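Local coordinates for filamentation induced by cAMP protein Fic (Desulfovibrio alaskensis, PDB 4RGL) that belongs to the Fic/DOC family and is a largely helical protein whose C-terminal domain is of the helix-turn-helix clan, its precise function not being established, at residues Arg295-Phe298 / Arg299-Leu303; Glu47-Ile50 / Arg51-Ala55; Ala93-Glu96 / Ala97-Asp100; Val22-Ile25 / Gly26-Gly30. All coordinates share one frame; numbering follows the deposited sequence.

Interaction 1 (Arg295-Phe298 / Arg299-Leu303)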
# COMPACT_ATOMS: atom_id res chain seq x y z
N ARG A 295 30.23 8.23 35.50
CA ARG A 295 29.27 9.32 35.74
C ARG A 295 29.31 10.40 34.62
O ARG A 295 28.25 10.73 34.07
CB ARG A 295 29.51 9.96 37.11
CG ARG A 295 29.04 9.09 38.27
CD ARG A 295 29.56 9.59 39.59
NE ARG A 295 31.00 9.40 39.72
CZ ARG A 295 31.67 9.58 40.85
NH1 ARG A 295 31.03 9.93 41.96
NH2 ARG A 295 32.98 9.38 40.89
N PRO A 296 30.51 10.95 34.23
CA PRO A 296 30.52 11.97 33.16
C PRO A 296 29.86 11.48 31.86
O PRO A 296 29.17 12.25 31.21
CB PRO A 296 32.01 12.25 32.96
CG PRO A 296 32.64 11.90 34.26
CD PRO A 296 31.86 10.72 34.78
N THR A 297 30.00 10.16 31.54
CA THR A 297 29.36 9.56 30.36
C THR A 297 27.81 9.61 30.50
O THR A 297 27.12 9.97 29.54
CB THR A 297 29.85 8.11 30.15
OG1 THR A 297 31.26 8.13 29.94
CG2 THR A 297 29.17 7.42 28.97
N PHE A 298 27.28 9.29 31.70
CA PHE A 298 25.83 9.32 31.95
C PHE A 298 25.27 10.75 31.82
O PHE A 298 24.23 10.95 31.19
CB PHE A 298 25.50 8.75 33.35
CG PHE A 298 24.07 8.98 33.79
CD1 PHE A 298 23.02 8.29 33.18
CD2 PHE A 298 23.77 9.86 34.82
CE1 PHE A 298 21.70 8.52 33.57
CE2 PHE A 298 22.44 10.07 35.21
CZ PHE A 298 21.42 9.40 34.58
N ARG A 299 25.94 11.73 32.43
CA ARG A 299 25.47 13.11 32.41
C ARG A 299 25.53 13.70 30.98
O ARG A 299 24.57 14.30 30.52
CB ARG A 299 26.30 13.97 33.39
CG ARG A 299 25.56 15.21 33.94
CD ARG A 299 24.48 14.84 34.96
NE ARG A 299 23.98 16.00 35.70
CZ ARG A 299 22.96 16.75 35.30
NH1 ARG A 299 22.34 16.49 34.15
NH2 ARG A 299 22.56 17.78 36.03
N ASN A 300 26.65 13.44 30.25
CA ASN A 300 26.90 14.05 28.94
C ASN A 300 26.18 13.31 27.78
O ASN A 300 25.80 13.95 26.80
CB ASN A 300 28.42 14.08 28.65
CG ASN A 300 29.22 14.89 29.64
OD1 ASN A 300 28.73 15.86 30.24
ND2 ASN A 300 30.49 14.54 29.80
N ASN A 301 26.08 11.95 27.85
CA ASN A 301 25.56 11.16 26.73
C ASN A 301 24.11 10.68 26.97
O ASN A 301 23.47 10.19 26.04
CB ASN A 301 26.46 9.94 26.45
CG ASN A 301 27.90 10.29 26.11
OD1 ASN A 301 28.27 11.47 25.95
ND2 ASN A 301 28.74 9.28 25.97
N TYR A 302 23.61 10.78 28.21
CA TYR A 302 22.28 10.25 28.53
C TYR A 302 21.36 11.32 29.15
O TYR A 302 20.32 11.65 28.57
CB TYR A 302 22.40 9.04 29.49
CG TYR A 302 23.01 7.81 28.84
CD1 TYR A 302 24.39 7.69 28.68
CD2 TYR A 302 22.22 6.72 28.49
CE1 TYR A 302 24.96 6.56 28.09
CE2 TYR A 302 22.78 5.57 27.93
CZ TYR A 302 24.15 5.50 27.73
OH TYR A 302 24.70 4.38 27.16
N LEU A 303 21.72 11.84 30.35
CA LEU A 303 20.84 12.72 31.12
C LEU A 303 20.66 14.11 30.45
O LEU A 303 19.53 14.55 30.25
CB LEU A 303 21.36 12.88 32.56
CG LEU A 303 20.37 13.48 33.58
CD1 LEU A 303 19.07 12.68 33.63
CD2 LEU A 303 20.98 13.55 34.95

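Interaction 2 (Glu47-Ile50 / Arg51-Ala55)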
# COMPACT_ATOMS: atom_id res chain seq x y z
N GLU A 47 2.75 -0.13 6.28
CA GLU A 47 1.49 0.58 6.55
C GLU A 47 0.73 0.81 5.25
O GLU A 47 -0.46 0.51 5.18
CB GLU A 47 1.75 1.92 7.25
CG GLU A 47 2.17 1.79 8.71
CD GLU A 47 2.43 3.11 9.41
OE1 GLU A 47 1.93 4.16 8.93
OE2 GLU A 47 3.09 3.10 10.47
N ASN A 48 1.44 1.27 4.20
CA ASN A 48 0.84 1.50 2.89
C ASN A 48 0.41 0.19 2.25
O ASN A 48 -0.71 0.10 1.74
CB ASN A 48 1.83 2.22 1.98
CG ASN A 48 2.04 3.66 2.36
OD1 ASN A 48 1.26 4.26 3.12
ND2 ASN A 48 3.05 4.27 1.77
N ARG A 49 1.29 -0.84 2.30
CA ARG A 49 0.99 -2.16 1.74
C ARG A 49 -0.27 -2.75 2.41
O ARG A 49 -1.15 -3.24 1.71
CB ARG A 49 2.20 -3.10 1.91
CG ARG A 49 1.97 -4.53 1.38
CD ARG A 49 1.54 -4.57 -0.10
NE ARG A 49 2.43 -3.79 -0.97
CZ ARG A 49 3.56 -4.25 -1.48
NH1 ARG A 49 4.00 -5.46 -1.16
NH2 ARG A 49 4.29 -3.49 -2.28
N ILE A 50 -0.38 -2.62 3.76
CA ILE A 50 -1.55 -3.11 4.50
C ILE A 50 -2.82 -2.35 4.03
O ILE A 50 -3.86 -2.98 3.79
CB ILE A 50 -1.33 -2.99 6.04
CG1 ILE A 50 -0.23 -3.97 6.51
CG2 ILE A 50 -2.64 -3.22 6.80
CD1 ILE A 50 0.13 -3.88 8.04
N ARG A 51 -2.71 -1.00 3.83
CA ARG A 51 -3.82 -0.18 3.32
C ARG A 51 -4.25 -0.65 1.92
O ARG A 51 -5.45 -0.77 1.66
CB ARG A 51 -3.44 1.31 3.28
CG ARG A 51 -3.34 1.95 4.66
CD ARG A 51 -2.95 3.41 4.56
NE ARG A 51 -3.96 4.19 3.85
CZ ARG A 51 -3.75 5.41 3.36
NH1 ARG A 51 -2.55 5.97 3.46
NH2 ARG A 51 -4.72 6.06 2.73
N THR A 52 -3.27 -0.92 1.03
CA THR A 52 -3.54 -1.43 -0.32
C THR A 52 -4.32 -2.77 -0.25
O THR A 52 -5.35 -2.92 -0.92
CB THR A 52 -2.20 -1.61 -1.09
OG1 THR A 52 -1.67 -0.32 -1.39
CG2 THR A 52 -2.36 -2.42 -2.37
N ILE A 53 -3.84 -3.71 0.57
CA ILE A 53 -4.45 -5.03 0.69
C ILE A 53 -5.86 -4.91 1.28
O ILE A 53 -6.81 -5.42 0.68
CB ILE A 53 -3.54 -5.96 1.56
CG1 ILE A 53 -2.20 -6.24 0.82
CG2 ILE A 53 -4.27 -7.26 1.90
CD1 ILE A 53 -1.11 -6.76 1.69
N GLN A 54 -6.00 -4.21 2.42
CA GLN A 54 -7.29 -4.06 3.08
C GLN A 54 -8.33 -3.44 2.13
O GLN A 54 -9.42 -3.97 1.99
CB GLN A 54 -7.16 -3.22 4.36
CG GLN A 54 -8.44 -3.16 5.22
CD GLN A 54 -9.48 -2.24 4.65
OE1 GLN A 54 -9.18 -1.13 4.19
NE2 GLN A 54 -10.73 -2.64 4.74
N ALA A 55 -7.96 -2.33 1.45
CA ALA A 55 -8.89 -1.64 0.55
C ALA A 55 -9.23 -2.51 -0.67
O ALA A 55 -10.40 -2.66 -1.00
CB ALA A 55 -8.29 -0.32 0.10

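Interaction 3 (Ala93-Glu96 / Ala97-Asp100)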
# COMPACT_ATOMS: atom_id res chain seq x y z
N ALA A 93 1.06 -12.34 0.70
CA ALA A 93 2.05 -13.20 0.08
C ALA A 93 2.24 -12.86 -1.41
O ALA A 93 3.37 -12.88 -1.91
CB ALA A 93 1.63 -14.65 0.23
N THR A 94 1.14 -12.49 -2.10
CA THR A 94 1.15 -12.20 -3.53
C THR A 94 1.89 -10.87 -3.82
O THR A 94 2.75 -10.83 -4.69
CB THR A 94 -0.29 -12.16 -4.07
OG1 THR A 94 -0.98 -13.33 -3.63
CG2 THR A 94 -0.34 -12.08 -5.59
N TYR A 95 1.54 -9.79 -3.07
CA TYR A 95 2.16 -8.47 -3.29
C TYR A 95 3.66 -8.48 -2.95
O TYR A 95 4.43 -7.75 -3.57
CB TYR A 95 1.44 -7.39 -2.46
CG TYR A 95 0.18 -6.87 -3.10
CD1 TYR A 95 -1.04 -7.52 -2.92
CD2 TYR A 95 0.18 -5.69 -3.85
CE1 TYR A 95 -2.21 -7.05 -3.51
CE2 TYR A 95 -0.99 -5.20 -4.43
CZ TYR A 95 -2.18 -5.88 -4.27
OH TYR A 95 -3.33 -5.42 -4.86
N GLU A 96 4.08 -9.33 -1.99
CA GLU A 96 5.49 -9.40 -1.61
C GLU A 96 6.33 -10.10 -2.69
O GLU A 96 7.56 -10.01 -2.66
CB GLU A 96 5.67 -10.11 -0.25
CG GLU A 96 5.09 -9.34 0.94
CD GLU A 96 5.64 -7.94 1.12
OE1 GLU A 96 6.88 -7.79 1.24
OE2 GLU A 96 4.83 -6.99 1.23
N ALA A 97 5.68 -10.75 -3.67
CA ALA A 97 6.38 -11.49 -4.72
C ALA A 97 6.38 -10.72 -6.07
O ALA A 97 6.72 -11.31 -7.11
CB ALA A 97 5.75 -12.86 -4.89
N MSE A 98 6.09 -9.40 -6.05
CA MSE A 98 6.02 -8.59 -7.28
C MSE A 98 7.38 -8.44 -7.93
O MSE A 98 7.46 -8.28 -9.15
CB MSE A 98 5.43 -7.22 -7.00
CG MSE A 98 3.98 -7.26 -6.57
SE MSE A 98 3.20 -5.49 -6.48
CE MSE A 98 2.97 -5.23 -8.12
N GLU A 99 8.46 -8.44 -7.12
CA GLU A 99 9.84 -8.28 -7.62
C GLU A 99 10.15 -9.34 -8.71
O GLU A 99 10.89 -9.05 -9.65
CB GLU A 99 10.85 -8.38 -6.46
CG GLU A 99 12.29 -8.03 -6.85
CD GLU A 99 12.54 -6.57 -7.19
OE1 GLU A 99 12.20 -5.70 -6.36
OE2 GLU A 99 13.20 -6.31 -8.22
N ASP A 100 9.54 -10.53 -8.60
CA ASP A 100 9.80 -11.66 -9.51
C ASP A 100 9.12 -11.47 -10.89
O ASP A 100 9.51 -12.14 -11.85
CB ASP A 100 9.29 -12.98 -8.89
CG ASP A 100 9.86 -13.30 -7.51
OD1 ASP A 100 10.97 -12.80 -7.19
OD2 ASP A 100 9.24 -14.12 -6.79

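Interaction 4 (Val22-Ile25 / Gly26-Gly30)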
# COMPACT_ATOMS: atom_id res chain seq x y z
N VAL A 22 -0.86 13.60 -16.20
CA VAL A 22 0.49 13.03 -16.35
C VAL A 22 1.53 14.07 -15.89
O VAL A 22 2.45 13.72 -15.14
CB VAL A 22 0.75 12.57 -17.81
CG1 VAL A 22 2.21 12.17 -18.02
CG2 VAL A 22 -0.18 11.41 -18.19
N ALA A 23 1.34 15.34 -16.27
CA ALA A 23 2.23 16.42 -15.87
C ALA A 23 2.25 16.59 -14.36
O ALA A 23 3.33 16.74 -13.78
CB ALA A 23 1.81 17.72 -16.54
N GLU A 24 1.07 16.56 -13.72
CA GLU A 24 0.99 16.77 -12.28
C GLU A 24 1.57 15.55 -11.53
O GLU A 24 2.43 15.73 -10.66
CB GLU A 24 -0.46 17.04 -11.84
CG GLU A 24 -0.56 17.53 -10.39
CD GLU A 24 -1.96 17.90 -9.92
OE1 GLU A 24 -2.85 18.08 -10.79
OE2 GLU A 24 -2.16 18.01 -8.69
N ILE A 25 1.17 14.30 -11.92
CA ILE A 25 1.70 13.08 -11.31
C ILE A 25 3.23 13.06 -11.43
O ILE A 25 3.92 12.92 -10.43
CB ILE A 25 1.07 11.80 -11.94
CG1 ILE A 25 -0.46 11.73 -11.66
CG2 ILE A 25 1.78 10.53 -11.43
CD1 ILE A 25 -1.20 10.63 -12.43
N GLY A 26 3.73 13.31 -12.65
CA GLY A 26 5.16 13.40 -12.92
C GLY A 26 5.87 14.35 -11.99
O GLY A 26 6.83 13.97 -11.32
N GLU A 27 5.33 15.59 -11.85
CA GLU A 27 5.91 16.59 -10.97
C GLU A 27 5.85 16.15 -9.50
O GLU A 27 6.85 16.27 -8.78
CB GLU A 27 5.20 17.94 -11.15
CG GLU A 27 5.83 19.07 -10.34
CD GLU A 27 5.13 20.41 -10.43
OE1 GLU A 27 4.24 20.55 -11.30
OE2 GLU A 27 5.51 21.32 -9.67
N ILE A 28 4.68 15.62 -9.05
CA ILE A 28 4.51 15.18 -7.65
C ILE A 28 5.55 14.08 -7.32
O ILE A 28 6.15 14.12 -6.25
CB ILE A 28 3.06 14.68 -7.38
CG1 ILE A 28 1.99 15.78 -7.73
CG2 ILE A 28 2.90 14.18 -5.94
CD1 ILE A 28 2.12 17.14 -6.91
N ILE A 29 5.79 13.13 -8.27
CA ILE A 29 6.80 12.07 -8.08
C ILE A 29 8.21 12.70 -8.03
O ILE A 29 9.04 12.27 -7.23
CB ILE A 29 6.71 10.99 -9.18
CG1 ILE A 29 5.34 10.25 -9.11
CG2 ILE A 29 7.88 10.00 -9.07
CD1 ILE A 29 5.10 9.27 -10.25
N GLY A 30 8.42 13.76 -8.82
CA GLY A 30 9.66 14.52 -8.80
C GLY A 30 10.01 15.03 -7.42
O GLY A 30 11.18 15.25 -7.12
O HOH W 1 3.37 19.85 -13.84

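Interaction 1 (Arg295-Phe298 / Arg299-Leu303)
Leu303 leans over one face of the Phe298 ring, the main side-chain contact between Arg295-Phe298 and Arg299-Leu303 in helix 295-308. Leu303 CB sits 4.3 Å from the ring centroid and 23° off the normal, a CH-pi contact displaced toward the rim. One branch of the leucine adds to it, with CD2 3.8 Å from Phe298 CE2. The phenyl group reaches this place because CG stands opposite the backbone N (chi1 170°) and beside the carbonyl carbon, which carries the ring outward, beside the place where Leu303 comes round one turn later. Tyr302 crosses the phenylalanine at about a right angle: its CB lies 3.8 Å from Phe298 CD1, an oblique approach to that ring. The tyrosine ring turns its own edge to Thr297 O, which lies in the ring plane 3.7 Å from Tyr302 CD1. Beside it, the methyl CG2 of Thr297 meets Asn301 ND2 at 3.6 Å, while the threonine hydroxyl bonds with His294. The backbone widens here into a pi-type turn. Phe298 O accepts a nearly straight bond from Leu303 N, 2.8 Å long with an N-H...O angle of 170°, and a weak one from Tyr302 N. This five-residue step probably helps to bring Leu303 over the phenylalanine. Phe298 also packs on Leu286 and Met287 of helix 283-290. Tyr302 reaches Leu290 there and touches Gln268 and Leu272 of helix 267-276, so the contact faces both other helices of a domain that also holds strands 281-282, 312-314 and 326-329, consistent with a winged helix-turn-helix.

Interaction 2 (Glu47-Ile50 / Arg51-Ala55)
The Asn48 amide and the Arg51 guanidinium lie side by side and point the same way, their planes 67° apart. OD1 of Asn48 comes obliquely to the guanidinium and, 4.2 Å from Arg51 NH1, is too far for a hydrogen bond; Arg51 has a weak, long ion pair with Glu254. The aliphatic part of Arg51 runs alongside the previous turn, its CG 3.3 Å from Glu47 O. On another side of helix 42-59, Arg49 meets Ile53, one turn on, with its methylenes: CG lies 3.8 Å from Ile53 CD1, and CD is almost as near. CG stands opposite the backbone N and the bend at chi2 (55°) lays CD beside the isoleucine; a second bend, at chi3, then turns the charged end toward Glu96 and the carbonyl of Ala209. The backbone below is regular: Thr52 N bonds to Asn48 O at 2.8 Å and Gln54 N to Ile50 O at 2.8 Å. Outward, Ile50 and Ile53 both pack on Ile73 of helix 66-74, and Asn48, Arg51 and Thr52 touch Pro212. Between the side chains the close touch is carbon on carbon, Arg49 on Ile53, whereas the polar ends of Arg49 and Thr52 find their partners in other parts of the chain. Arg49 is buried, and its pairing with Glu96 probably offsets much of the cost of burying its charge; Thr52 OG1, likewise buried, is satisfied by Glu214.

Interaction 3 (Ala93-Glu96 / Ala97-Asp100)
Tyr95 and Met98, modelled as selenomethionine, lie side by side and point the same way, forming the close-packed part of this contact at the end of helix 82-95. The selenium comes within 4.0 Å of Tyr95 CD2 and 5.1 Å of the ring centroid, at 59° off the normal, a Met-aromatic contact made obliquely. The side chain of Met98 passes beside the carbonyl oxygen of Tyr95. Its CG opposite the carbonyl carbon (chi1 -66°) and an extended chi2 put the selenium beside the ring, and the turn about CG-SE then directs the methyl. The chain reverses in a type I beta turn from Tyr95 to Met98, closed by a weak bond from Met98 N to Tyr95 O at 3.4 Å. One residue earlier, Ala97 N bonds to Thr94 O at 3.1 Å, with the donor standing 61° out of the carbonyl plane. Both are three-residue steps, as the chain leaves the helix. Ala97 CB lies beside Thr94 O and against Leu115. The solvent side is looser: Ala93 is exposed, and Glu96, though exposed, sends its carboxylate to Arg49 of helix 42-59. Around the buried side, helix 189-202 contributes Leu195 to Tyr95 and Leu199 to Met98; helix 106-117 sets Leu115 against Thr94 and Ala97, and the tyrosine also reaches Ser56 of helix 42-59.

Interaction 4 (Val22-Ile25 / Gly26-Gly30)
Ala23 O is held by both the backbone and a water molecule tied to the next turn. Glu27 N donates to it at 3.0 Å with an N-H...O angle of 159°, and the water donates a weak bond to the same oxygen. This water also donates to Glu27 OE1 at 2.8 Å, so the carboxylate is joined to the carbonyl one turn back through a single bridge. Glu27 runs out extended from a CG lying opposite the backbone N (chi1 -175°), which puts its carboxylate within range of the water. On the covered side of helix 16-32, Ile25 and Ile29 lie side by side and point the same way, with the CG2 branch of Ile25 3.7 Å from Ile29 CD1. Glu24 and Ile28 are paired in the same manner on a neighbouring face: the glutamate gives only a methylene, CG, 4.1 Å from Ile28 CG1, and sends its carboxylate to a salt bridge with Arg253. A weak, long ion pair with Arg249 adds to it. The backbone keeps the four-residue steps of an alpha helix, including Gly26 N to Val22 O at 2.8 Å. Helix 238-257 lies against this surface, Leu245 and Arg249 packing on Ile25, and Val252 and Val256 on Ile28. Ile29 turns instead to the loop residues Trp204, Lys205 and Leu208.

Interactions 2 and 3 are directly joined, their centres about 14 Å apart. Arg49 NH1 and Glu96 OE2 form a salt bridge of 3.0 Å, and Thr52 CG2 packs 3.7 Å from Tyr95 CE2, so helix 42-59 and the end of helix 82-95 share one interface. Interaction 4 lies farther out, its nearest atoms about 13 Å from interaction 2 and about 15 Å from interaction 3, although helices 16-32 and 42-59 follow each other in the chain. Interaction 1 stands well apart in the C-terminal domain, its centre 43 to 48 Å from the centres of the other three. Its nearest atoms are about 26 Å from interaction 2.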